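Local coordinates for Tat (Twin-arginine translocation) pathway signal sequence containing protein (Mycobacterium tuberculosis, PDB 5IMU) that is of unknown function, a conserved mycobacterial protein with a predicted Tat export signal, whose C-terminal part, seen here, pairs an alpha/beta/alpha sandwich with a helix bundle, at residues 23-26 / 32-35; 150-155 / 201-206; 168-173 / 187-192. One frame throughout, in Å; residues are numbered along the deposited sequence.

Contact 1 (23-26 / 32-35)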
ATOM      1  N   ALA A  23       7.893   5.576 -11.109  1.00 12.26           N
ATOM      2  CA  ALA A  23       7.824   4.122 -11.206  1.00 13.11           C
ATOM      3  C   ALA A  23       6.540   3.581 -10.588  1.00 15.19           C
ATOM      4  O   ALA A  23       5.914   2.668 -11.140  1.00 10.71           O
ATOM      5  CB  ALA A  23       9.047   3.492 -10.538  1.00 12.44           C
ATOM      6  N   VAL A  24       6.132   4.118  -9.436  1.00  7.30           N
ATOM      7  CA  VAL A  24       4.866   3.675  -8.862  1.00 10.66           C
ATOM      8  C   VAL A  24       3.695   4.379  -9.536  1.00 12.82           C
ATOM      9  O   VAL A  24       2.607   3.800  -9.661  1.00 12.06           O
ATOM     10  CB  VAL A  24       4.840   3.887  -7.337  1.00 12.78           C
ATOM     11  CG1 VAL A  24       5.850   2.978  -6.658  1.00  9.91           C
ATOM     12  CG2 VAL A  24       5.098   5.344  -6.985  1.00 12.48           C
ATOM     13  N   ALA A  25       3.894   5.619  -9.994  1.00 12.84           N
ATOM     14  CA  ALA A  25       2.797   6.365 -10.598  1.00  9.53           C
ATOM     15  C   ALA A  25       2.336   5.722 -11.899  1.00 14.07           C
ATOM     16  O   ALA A  25       1.134   5.660 -12.172  1.00 10.33           O
ATOM     17  CB  ALA A  25       3.213   7.819 -10.829  1.00 12.32           C
ATOM     18  N   ARG A  26       3.268   5.220 -12.714  1.00 14.12           N
ATOM     19  CA  ARG A  26       2.833   4.598 -13.958  1.00 12.23           C
ATOM     20  C   ARG A  26       2.091   3.289 -13.714  1.00 13.78           C
ATOM     21  O   ARG A  26       1.296   2.877 -14.564  1.00 13.54           O
ATOM     22  CB  ARG A  26       4.017   4.377 -14.905  1.00 14.77           C
ATOM     23  CG  ARG A  26       4.969   3.260 -14.530  1.00 15.37           C
ATOM     24  CD  ARG A  26       5.952   3.015 -15.671  1.00 18.09           C
ATOM     25  NE  ARG A  26       6.585   4.256 -16.110  1.00 14.69           N
ATOM     26  CZ  ARG A  26       7.733   4.719 -15.627  1.00 19.50           C
ATOM     27  NH1 ARG A  26       8.382   4.038 -14.695  1.00 14.48           N
ATOM     28  NH2 ARG A  26       8.234   5.862 -16.079  1.00 16.19           N
ATOM     29  N   SER A  32      -2.351  10.231  -6.067  1.00 10.39           N
ATOM     30  CA  SER A  32      -1.168  11.067  -5.910  1.00 11.72           C
ATOM     31  C   SER A  32      -0.082  10.333  -5.135  1.00 12.23           C
ATOM     32  O   SER A  32      -0.367   9.576  -4.203  1.00 11.77           O
ATOM     33  CB  SER A  32      -1.525  12.373  -5.194  1.00 11.31           C
ATOM     34  OG  SER A  32      -2.351  13.185  -6.007  1.00 12.89           O
ATOM     35  N   TRP A  33       1.171  10.565  -5.530  1.00 11.29           N
ATOM     36  CA  TRP A  33       2.331   9.939  -4.912  1.00  9.46           C
ATOM     37  C   TRP A  33       3.372  10.996  -4.573  1.00  9.81           C
ATOM     38  O   TRP A  33       3.405  12.072  -5.175  1.00 11.65           O
ATOM     39  CB  TRP A  33       2.985   8.901  -5.840  1.00  8.56           C
ATOM     40  CG  TRP A  33       2.114   7.746  -6.242  1.00 15.87           C
ATOM     41  CD1 TRP A  33       1.305   7.673  -7.339  1.00 11.04           C
ATOM     42  CD2 TRP A  33       2.001   6.483  -5.576  1.00 13.53           C
ATOM     43  NE1 TRP A  33       0.680   6.450  -7.388  1.00  8.70           N
ATOM     44  CE2 TRP A  33       1.092   5.700  -6.316  1.00 12.74           C
ATOM     45  CE3 TRP A  33       2.574   5.940  -4.421  1.00 12.99           C
ATOM     46  CZ2 TRP A  33       0.742   4.405  -5.940  1.00 13.35           C
ATOM     47  CZ3 TRP A  33       2.225   4.653  -4.049  1.00 12.70           C
ATOM     48  CH2 TRP A  33       1.319   3.901  -4.806  1.00  9.32           C
ATOM     49  N   ALA A  34       4.239  10.667  -3.616  1.00 11.74           N
ATOM     50  CA  ALA A  34       5.389  11.505  -3.307  1.00  9.11           C
ATOM     51  C   ALA A  34       6.490  10.650  -2.698  1.00 11.11           C
ATOM     52  O   ALA A  34       6.221   9.645  -2.034  1.00 11.85           O
ATOM     53  CB  ALA A  34       5.028  12.648  -2.353  1.00  9.92           C
ATOM     54  N   ALA A  35       7.734  11.060  -2.932  1.00 13.08           N
ATOM     55  CA  ALA A  35       8.896  10.429  -2.325  1.00 10.07           C
ATOM     56  C   ALA A  35       9.864  11.499  -1.845  1.00 12.33           C
ATOM     57  O   ALA A  35      10.017  12.548  -2.475  1.00 12.06           O
ATOM     58  CB  ALA A  35       9.607   9.479  -3.296  1.00 10.77           C
TER

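Contact 2 (150-155 / 201-206)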
ATOM      1  N   VAL A 150      -6.814 -18.766   7.806  1.00 11.75           N
ATOM      2  CA  VAL A 150      -6.081 -18.679   9.065  1.00 17.28           C
ATOM      3  C   VAL A 150      -5.619 -20.061   9.513  1.00 19.64           C
ATOM      4  O   VAL A 150      -4.488 -20.229   9.987  1.00 22.35           O
ATOM      5  CB  VAL A 150      -6.948 -17.985  10.133  1.00 16.21           C
ATOM      6  CG1 VAL A 150      -6.401 -18.243  11.526  1.00 22.55           C
ATOM      7  CG2 VAL A 150      -7.018 -16.489   9.858  1.00 14.86           C
ATOM      8  N   ARG A 151      -6.475 -21.074   9.362  1.00 13.56           N
ATOM      9  CA  ARG A 151      -6.100 -22.433   9.730  1.00 15.92           C
ATOM     10  C   ARG A 151      -5.127 -23.065   8.740  1.00 20.22           C
ATOM     11  O   ARG A 151      -4.585 -24.135   9.035  1.00 16.28           O
ATOM     12  CB  ARG A 151      -7.349 -23.311   9.842  1.00 16.99           C
ATOM     13  CG  ARG A 151      -8.356 -22.877  10.892  1.00 16.97           C
ATOM     14  CD  ARG A 151      -7.973 -23.354  12.281  1.00 28.85           C
ATOM     15  NE  ARG A 151      -8.820 -22.748  13.303  1.00 33.62           N
ATOM     16  CZ  ARG A 151      -8.500 -21.646  13.973  1.00 39.75           C
ATOM     17  NH1 ARG A 151      -7.348 -21.035  13.732  1.00 33.42           N
ATOM     18  NH2 ARG A 151      -9.329 -21.154  14.886  1.00 30.06           N
ATOM     19  N   LYS A 152      -4.906 -22.437   7.580  1.00 14.90           N
ATOM     20  CA  LYS A 152      -3.989 -22.934   6.550  1.00 20.18           C
ATOM     21  C   LYS A 152      -4.411 -24.307   6.030  1.00 18.64           C
ATOM     22  O   LYS A 152      -3.573 -25.157   5.717  1.00 23.87           O
ATOM     23  CB  LYS A 152      -2.543 -22.969   7.055  1.00 15.95           C
ATOM     24  CG  LYS A 152      -2.026 -21.618   7.500  1.00 25.14           C
ATOM     25  CD  LYS A 152      -0.537 -21.643   7.793  1.00 33.83           C
ATOM     26  CE  LYS A 152      -0.063 -20.254   8.188  1.00 36.04           C
ATOM     27  NZ  LYS A 152       1.414 -20.151   8.327  1.00 41.08           N
ATOM     28  N   THR A 153      -5.719 -24.527   5.921  1.00 14.99           N
ATOM     29  CA  THR A 153      -6.220 -25.793   5.404  1.00 15.84           C
ATOM     30  C   THR A 153      -6.197 -25.867   3.885  1.00 21.87           C
ATOM     31  O   THR A 153      -6.313 -26.966   3.333  1.00 23.60           O
ATOM     32  CB  THR A 153      -7.648 -26.041   5.890  1.00 18.90           C
ATOM     33  OG1 THR A 153      -8.544 -26.006   4.774  1.00 39.75           O
ATOM     34  CG2 THR A 153      -8.055 -24.977   6.873  1.00 11.66           C
ATOM     35  N   GLY A 154      -6.055 -24.736   3.201  1.00 22.56           N
ATOM     36  CA  GLY A 154      -6.093 -24.724   1.754  1.00 18.39           C
ATOM     37  C   GLY A 154      -7.488 -24.449   1.237  1.00 20.82           C
ATOM     38  O   GLY A 154      -8.473 -24.927   1.805  1.00 20.55           O
ATOM     39  N   VAL A 155      -7.588 -23.671   0.163  1.00 16.80           N
ATOM     40  CA  VAL A 155      -8.868 -23.315  -0.428  1.00 16.44           C
ATOM     41  C   VAL A 155      -8.893 -23.815  -1.869  1.00 16.50           C
ATOM     42  O   VAL A 155      -7.885 -24.257  -2.417  1.00 15.59           O
ATOM     43  CB  VAL A 155      -9.142 -21.800  -0.364  1.00 12.84           C
ATOM     44  CG1 VAL A 155      -9.248 -21.345   1.085  1.00 11.91           C
ATOM     45  CG2 VAL A 155      -8.043 -21.031  -1.086  1.00 14.25           C
ATOM     46  N   GLU A 201       0.665 -17.849   1.245  1.00 15.74           N
ATOM     47  CA  GLU A 201       1.779 -18.091   2.167  1.00 16.36           C
ATOM     48  C   GLU A 201       2.700 -16.882   2.295  1.00 18.70           C
ATOM     49  O   GLU A 201       3.898 -17.027   2.550  1.00 19.38           O
ATOM     50  CB  GLU A 201       2.593 -19.325   1.766  1.00 23.19           C
ATOM     51  CG  GLU A 201       1.935 -20.650   2.075  1.00 27.16           C
ATOM     52  CD  GLU A 201       2.852 -21.822   1.786  1.00 42.62           C
ATOM     53  OE1 GLU A 201       2.387 -22.805   1.170  1.00 38.60           O
ATOM     54  OE2 GLU A 201       4.042 -21.756   2.165  1.00 33.97           O
ATOM     55  N   GLN A 202       2.161 -15.679   2.124  1.00 10.46           N
ATOM     56  CA  GLN A 202       2.927 -14.458   2.363  1.00 15.05           C
ATOM     57  C   GLN A 202       2.436 -13.811   3.658  1.00 14.99           C
ATOM     58  O   GLN A 202       1.842 -12.733   3.680  1.00 12.04           O
ATOM     59  CB  GLN A 202       2.821 -13.522   1.161  1.00 15.57           C
ATOM     60  CG  GLN A 202       3.626 -14.002  -0.047  1.00 13.74           C
ATOM     61  CD  GLN A 202       3.453 -13.117  -1.266  1.00 17.76           C
ATOM     62  OE1 GLN A 202       2.333 -12.797  -1.659  1.00 16.18           O
ATOM     63  NE2 GLN A 202       4.568 -12.718  -1.872  1.00 17.92           N
ATOM     64  N   ASP A 203       2.714 -14.518   4.759  1.00 16.32           N
ATOM     65  CA  ASP A 203       2.178 -14.142   6.066  1.00 15.94           C
ATOM     66  C   ASP A 203       2.610 -12.744   6.486  1.00 18.85           C
ATOM     67  O   ASP A 203       1.856 -12.045   7.175  1.00 13.60           O
ATOM     68  CB  ASP A 203       2.605 -15.164   7.121  1.00 24.64           C
ATOM     69  CG  ASP A 203       1.840 -16.467   7.013  1.00 30.19           C
ATOM     70  OD1 ASP A 203       1.439 -16.835   5.889  1.00 28.16           O
ATOM     71  OD2 ASP A 203       1.630 -17.119   8.057  1.00 36.79           O
ATOM     72  N   TYR A 204       3.813 -12.318   6.099  1.00 13.20           N
ATOM     73  CA  TYR A 204       4.239 -10.966   6.438  1.00 13.56           C
ATOM     74  C   TYR A 204       3.422  -9.920   5.691  1.00 13.15           C
ATOM     75  O   TYR A 204       3.217  -8.814   6.205  1.00 13.76           O
ATOM     76  CB  TYR A 204       5.728 -10.787   6.148  1.00 16.53           C
ATOM     77  CG  TYR A 204       6.075 -10.860   4.682  1.00 12.21           C
ATOM     78  CD1 TYR A 204       6.330 -12.080   4.074  1.00 22.62           C
ATOM     79  CD2 TYR A 204       6.146  -9.713   3.905  1.00 12.75           C
ATOM     80  CE1 TYR A 204       6.647 -12.156   2.736  1.00 18.62           C
ATOM     81  CE2 TYR A 204       6.465  -9.779   2.564  1.00 26.95           C
ATOM     82  CZ  TYR A 204       6.713 -11.004   1.985  1.00 21.13           C
ATOM     83  OH  TYR A 204       7.030 -11.081   0.649  1.00 29.15           O
ATOM     84  N   LEU A 205       2.950 -10.244   4.483  1.00 15.05           N
ATOM     85  CA  LEU A 205       2.069  -9.325   3.768  1.00 12.17           C
ATOM     86  C   LEU A 205       0.688  -9.276   4.405  1.00 14.57           C
ATOM     87  O   LEU A 205       0.103  -8.195   4.547  1.00 16.05           O
ATOM     88  CB  LEU A 205       1.955  -9.725   2.299  1.00 14.05           C
ATOM     89  CG  LEU A 205       3.159  -9.479   1.394  1.00 22.48           C
ATOM     90  CD1 LEU A 205       2.780  -9.793  -0.036  1.00 20.41           C
ATOM     91  CD2 LEU A 205       3.630  -8.042   1.523  1.00 29.34           C
ATOM     92  N   ALA A 206       0.141 -10.439   4.775  1.00 11.67           N
ATOM     93  CA  ALA A 206      -1.122 -10.467   5.503  1.00 14.91           C
ATOM     94  C   ALA A 206      -1.031  -9.640   6.777  1.00 12.92           C
ATOM     95  O   ALA A 206      -1.972  -8.923   7.134  1.00 11.65           O
ATOM     96  CB  ALA A 206      -1.511 -11.911   5.826  1.00 13.59           C
TER

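Contact 3 (168-173 / 187-192)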
ATOM      1  N   THR A 168     -10.072  -6.950  -7.056  1.00  8.33           N
ATOM      2  CA  THR A 168     -10.018  -6.066  -8.216  1.00 12.93           C
ATOM      3  C   THR A 168     -11.221  -5.132  -8.252  1.00  9.59           C
ATOM      4  O   THR A 168     -11.098  -3.962  -8.635  1.00  9.64           O
ATOM      5  CB  THR A 168      -9.945  -6.899  -9.499  1.00 12.28           C
ATOM      6  OG1 THR A 168      -8.789  -7.744  -9.454  1.00 13.57           O
ATOM      7  CG2 THR A 168      -9.858  -5.997 -10.723  1.00 15.83           C
ATOM      8  N   ALA A 169     -12.390  -5.626  -7.840  1.00  7.18           N
ATOM      9  CA  ALA A 169     -13.601  -4.814  -7.907  1.00  9.21           C
ATOM     10  C   ALA A 169     -13.576  -3.678  -6.887  1.00  9.46           C
ATOM     11  O   ALA A 169     -13.935  -2.542  -7.213  1.00 10.30           O
ATOM     12  CB  ALA A 169     -14.832  -5.697  -7.705  1.00  9.69           C
ATOM     13  N   VAL A 170     -13.169  -3.960  -5.645  1.00 11.24           N
ATOM     14  CA  VAL A 170     -13.117  -2.884  -4.660  1.00 10.62           C
ATOM     15  C   VAL A 170     -11.989  -1.914  -4.991  1.00 10.67           C
ATOM     16  O   VAL A 170     -12.099  -0.709  -4.727  1.00 11.28           O
ATOM     17  CB  VAL A 170     -12.987  -3.440  -3.228  1.00 13.47           C
ATOM     18  CG1 VAL A 170     -11.683  -4.201  -3.050  1.00 12.47           C
ATOM     19  CG2 VAL A 170     -13.083  -2.309  -2.215  1.00 14.98           C
ATOM     20  N   LYS A 171     -10.897  -2.411  -5.582  1.00 11.39           N
ATOM     21  CA  LYS A 171      -9.848  -1.521  -6.067  1.00  7.95           C
ATOM     22  C   LYS A 171     -10.415  -0.499  -7.042  1.00 10.72           C
ATOM     23  O   LYS A 171     -10.149   0.702  -6.930  1.00 10.62           O
ATOM     24  CB  LYS A 171      -8.732  -2.326  -6.734  1.00 10.46           C
ATOM     25  CG  LYS A 171      -7.792  -1.474  -7.589  1.00  9.36           C
ATOM     26  CD  LYS A 171      -6.617  -2.285  -8.130  1.00 10.98           C
ATOM     27  CE  LYS A 171      -7.043  -3.273  -9.208  1.00 16.75           C
ATOM     28  NZ  LYS A 171      -7.014  -2.666 -10.570  1.00 19.10           N
ATOM     29  N   GLU A 172     -11.210  -0.967  -8.006  1.00  9.49           N
ATOM     30  CA  GLU A 172     -11.775  -0.063  -9.003  1.00 10.07           C
ATOM     31  C   GLU A 172     -12.845   0.836  -8.398  1.00 13.32           C
ATOM     32  O   GLU A 172     -12.953   2.011  -8.766  1.00 13.14           O
ATOM     33  CB  GLU A 172     -12.335  -0.869 -10.174  1.00 10.42           C
ATOM     34  CG  GLU A 172     -11.252  -1.541 -10.993  1.00 14.09           C
ATOM     35  CD  GLU A 172     -10.249  -0.540 -11.531  1.00 19.28           C
ATOM     36  OE1 GLU A 172     -10.644   0.308 -12.358  1.00 20.31           O
ATOM     37  OE2 GLU A 172      -9.072  -0.577 -11.110  1.00 17.55           O
ATOM     38  N   SER A 173     -13.649   0.304  -7.476  1.00  9.38           N
ATOM     39  CA  SER A 173     -14.630   1.137  -6.785  1.00 11.11           C
ATOM     40  C   SER A 173     -13.948   2.286  -6.052  1.00 14.57           C
ATOM     41  O   SER A 173     -14.367   3.444  -6.157  1.00 10.10           O
ATOM     42  CB  SER A 173     -15.447   0.288  -5.813  1.00 10.81           C
ATOM     43  OG  SER A 173     -16.381   1.084  -5.102  1.00 21.39           O
ATOM     44  N   GLY A 187     -11.001  -0.113   3.878  1.00 14.76           N
ATOM     45  CA  GLY A 187     -10.828  -1.151   4.880  1.00 12.05           C
ATOM     46  C   GLY A 187     -11.171  -2.531   4.351  1.00 11.56           C
ATOM     47  O   GLY A 187     -10.458  -3.501   4.617  1.00 12.43           O
ATOM     48  N   ASP A 188     -12.263  -2.636   3.591  1.00 12.52           N
ATOM     49  CA  ASP A 188     -12.612  -3.905   2.957  1.00  9.75           C
ATOM     50  C   ASP A 188     -11.502  -4.372   2.022  1.00 11.08           C
ATOM     51  O   ASP A 188     -11.134  -5.552   2.014  1.00 11.72           O
ATOM     52  CB  ASP A 188     -13.929  -3.763   2.196  1.00 13.95           C
ATOM     53  CG  ASP A 188     -15.130  -3.655   3.117  1.00 16.60           C
ATOM     54  OD1 ASP A 188     -14.936  -3.534   4.346  1.00 16.54           O
ATOM     55  OD2 ASP A 188     -16.272  -3.687   2.612  1.00 18.47           O
ATOM     56  N   TRP A 189     -10.972  -3.454   1.210  1.00  9.67           N
ATOM     57  CA  TRP A 189      -9.835  -3.753   0.343  1.00 13.34           C
ATOM     58  C   TRP A 189      -8.671  -4.330   1.143  1.00 10.12           C
ATOM     59  O   TRP A 189      -8.046  -5.316   0.734  1.00  9.58           O
ATOM     60  CB  TRP A 189      -9.424  -2.471  -0.389  1.00 11.11           C
ATOM     61  CG  TRP A 189      -8.456  -2.621  -1.528  1.00 13.54           C
ATOM     62  CD1 TRP A 189      -7.865  -3.769  -1.975  1.00 11.44           C
ATOM     63  CD2 TRP A 189      -7.968  -1.565  -2.363  1.00  9.72           C
ATOM     64  NE1 TRP A 189      -7.039  -3.489  -3.040  1.00  9.53           N
ATOM     65  CE2 TRP A 189      -7.085  -2.143  -3.296  1.00  9.08           C
ATOM     66  CE3 TRP A 189      -8.193  -0.186  -2.411  1.00 12.09           C
ATOM     67  CZ2 TRP A 189      -6.426  -1.387  -4.267  1.00  9.64           C
ATOM     68  CZ3 TRP A 189      -7.541   0.560  -3.374  1.00 13.47           C
ATOM     69  CH2 TRP A 189      -6.669  -0.042  -4.289  1.00 13.30           C
ATOM     70  N   MET A 190      -8.384  -3.736   2.306  1.00 11.08           N
ATOM     71  CA  MET A 190      -7.268  -4.198   3.127  1.00 10.38           C
ATOM     72  C   MET A 190      -7.514  -5.601   3.676  1.00 11.45           C
ATOM     73  O   MET A 190      -6.611  -6.446   3.660  1.00  9.52           O
ATOM     74  CB  MET A 190      -7.021  -3.217   4.273  1.00 10.81           C
ATOM     75  CG  MET A 190      -6.486  -1.860   3.840  1.00  7.36           C
ATOM     76  SD  MET A 190      -6.553  -0.646   5.171  1.00 12.96           S
ATOM     77  CE  MET A 190      -5.666   0.721   4.432  1.00  9.31           C
ATOM     78  N   LEU A 191      -8.726  -5.863   4.177  1.00 10.18           N
ATOM     79  CA  LEU A 191      -9.025  -7.182   4.729  1.00 11.22           C
ATOM     80  C   LEU A 191      -8.965  -8.262   3.655  1.00 10.90           C
ATOM     81  O   LEU A 191      -8.434  -9.354   3.892  1.00 10.73           O
ATOM     82  CB  LEU A 191     -10.399  -7.181   5.398  1.00 11.30           C
ATOM     83  CG  LEU A 191     -10.474  -6.862   6.894  1.00 24.19           C
ATOM     84  CD1 LEU A 191     -11.902  -7.036   7.397  1.00 19.42           C
ATOM     85  CD2 LEU A 191      -9.509  -7.723   7.696  1.00 17.19           C
ATOM     86  N   LEU A 192      -9.514  -7.983   2.471  1.00  8.59           N
ATOM     87  CA  LEU A 192      -9.431  -8.950   1.382  1.00 11.15           C
ATOM     88  C   LEU A 192      -7.983  -9.183   0.964  1.00 10.13           C
ATOM     89  O   LEU A 192      -7.596 -10.315   0.646  1.00  8.91           O
ATOM     90  CB  LEU A 192     -10.264  -8.475   0.193  1.00 10.38           C
ATOM     91  CG  LEU A 192     -11.762  -8.278   0.437  1.00 10.96           C
ATOM     92  CD1 LEU A 192     -12.419  -7.607  -0.762  1.00 12.94           C
ATOM     93  CD2 LEU A 192     -12.442  -9.603   0.752  1.00 11.34           C
TER

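Contact 1 (23-26 / 32-35)
W33 lays its indole against V24 and A25 near the C-terminal end of helix 6-27, and this joins the helix to the strand that follows it in the alpha/beta/alpha sandwich. The chain leaves the helix, makes a short connection and returns as strand 33-37, an inner strand of the four-stranded mixed sheet, so that the helix packs on one face of the sheet within the DUF5632 region. S32 comes first and turns away from the helix; its polar groups serve the surroundings, with OG accepting from S94 N and the backbone O receiving T48 OG1. At W33 the backbone bonds to H92 on the neighbouring strand 88-92, while CB points toward the helix. With CG anti to the carbonyl carbon (chi1 -61°), the indole lies against the last turn of the helix. V24 CG2 sits over one face of the six-membered ring, 3.9 Å from its centroid and 25° off the normal, a CH-pi contact displaced toward the rim. On the pyrrole side of the indole, A25 approaches with CA and its methyl: A25 CA is 3.8 Å from W33 CD1, and A25 CB lies 4.0 Å from W33 CD1. The ring nitrogen finds its acceptor just past this helical segment, donating to E28 O, and the bond helps to fix the rotation of the indole. A34 then turns its methyl away, toward V79 and L83 of helix 79-83, so the strand has helices on both its faces. V24 CG2 comes to 3.6 Å of W33 CD2, with W33 CE3 about as near.

Contact 2 (150-155 / 201-206)
A salt bridge at the surface links two helix boundaries in the helical DUF5631 region: the Schellman motif that ends helix 140-151 and the first turn of helix 203-216. K152 is the C-prime residue of that motif. Its positive phi (61°) turns the chain out of the helix, while K152 N bonds back to A149 O and T153 N to P148 O. From this turn the lysine side chain runs nearly straight, extended beyond CG, toward D203, which comes from the opposite direction. K152 NZ donates to D203 OD2 at 3.1 Å, meeting the oxygen on its syn side but 25° out of the carboxylate plane. The other oxygen stands back, with D203 OD1 4.1 Å from K152 NZ, so the ammonium engages one oxygen of the carboxylate and does not straddle the pair. K152 CE lies 3.6 Å from D203 OD2, following the nitrogen in.

The acid belongs to the first turn of its helix, directly after the N-cap residue Q202, whose O accepts from A206 N at 3.1 Å. A carboxylate at such a helix start is probably favoured by the helix dipole as well as by the lysine. Just before it, E201 ends helix 183-199 with a Schellman motif of its own, and its carboxylate may add a weak longer-range attraction, K152 NZ standing 6.9 Å from E201 OE2. L198 of helix 183-199 is touched by V150, D203 and A206, so that helix packs against both boundaries. At the surface of the helical region, a Schellman C-cap is thus paired with an acid in the first turn of another helix.

Contact 3 (168-173 / 187-192)
K171 crosses the indole of W189 where helices 157-177 and 183-199 pack in an antiparallel helical hairpin, their local axes 9.4 Å apart and inclined at 154°. The lysine meets the ring with its root: K171 CA sits over one face, 3.8 Å from the centroid of the six-membered ring and 8° off the normal, a CH-pi contact. K171 CB comes to 3.5 Å of W189 CZ2, and K171 CG passes the same ring atom at 3.6 Å. K171 CD still brushes it at 4.0 Å; there the chain bends at chi3 (71°) and again at chi4, carrying NZ away to E172 OE2, a salt bridge of 3.0 Å within the helix. That carboxylate oxygen is also paired with R30. Beside the lysine, V170 CG1 touches W189 CB at 3.9 Å and reaches toward L192 CD1. W54 meets the W189 ring edge-to-face, and I167 and V174 pack on it from helix 157-177. The division along K171 is thus clear: its methylene part packs as an apolar group on the indole, while the ammonium is turned to E172 and lies away from the ring.

Overall arrangement
Along the chain, contact 1 closes first, within the DUF5632 range, and the other two follow in the DUF5631 range, with contact 3 nested inside the loop that contact 2 closes. Contacts 1 and 2 lie on opposite sides of the chain's centre, their centres about 29 Å apart; contact 3 is about 20 Å from the first and about 18 Å from the second, centre to centre, and none touch. Contact 1 belongs to the sheet and its helix. Contact 3 pairs helices 157-177 and 183-199, while contact 2 ties together helices 140-151 and 203-216, which flank that pair in sequence. The fragment thus joins an alpha/beta part, with contact 1 buried in it, to a helix bundle, with contact 3 partly buried between two of its helices and contact 2 at its surface.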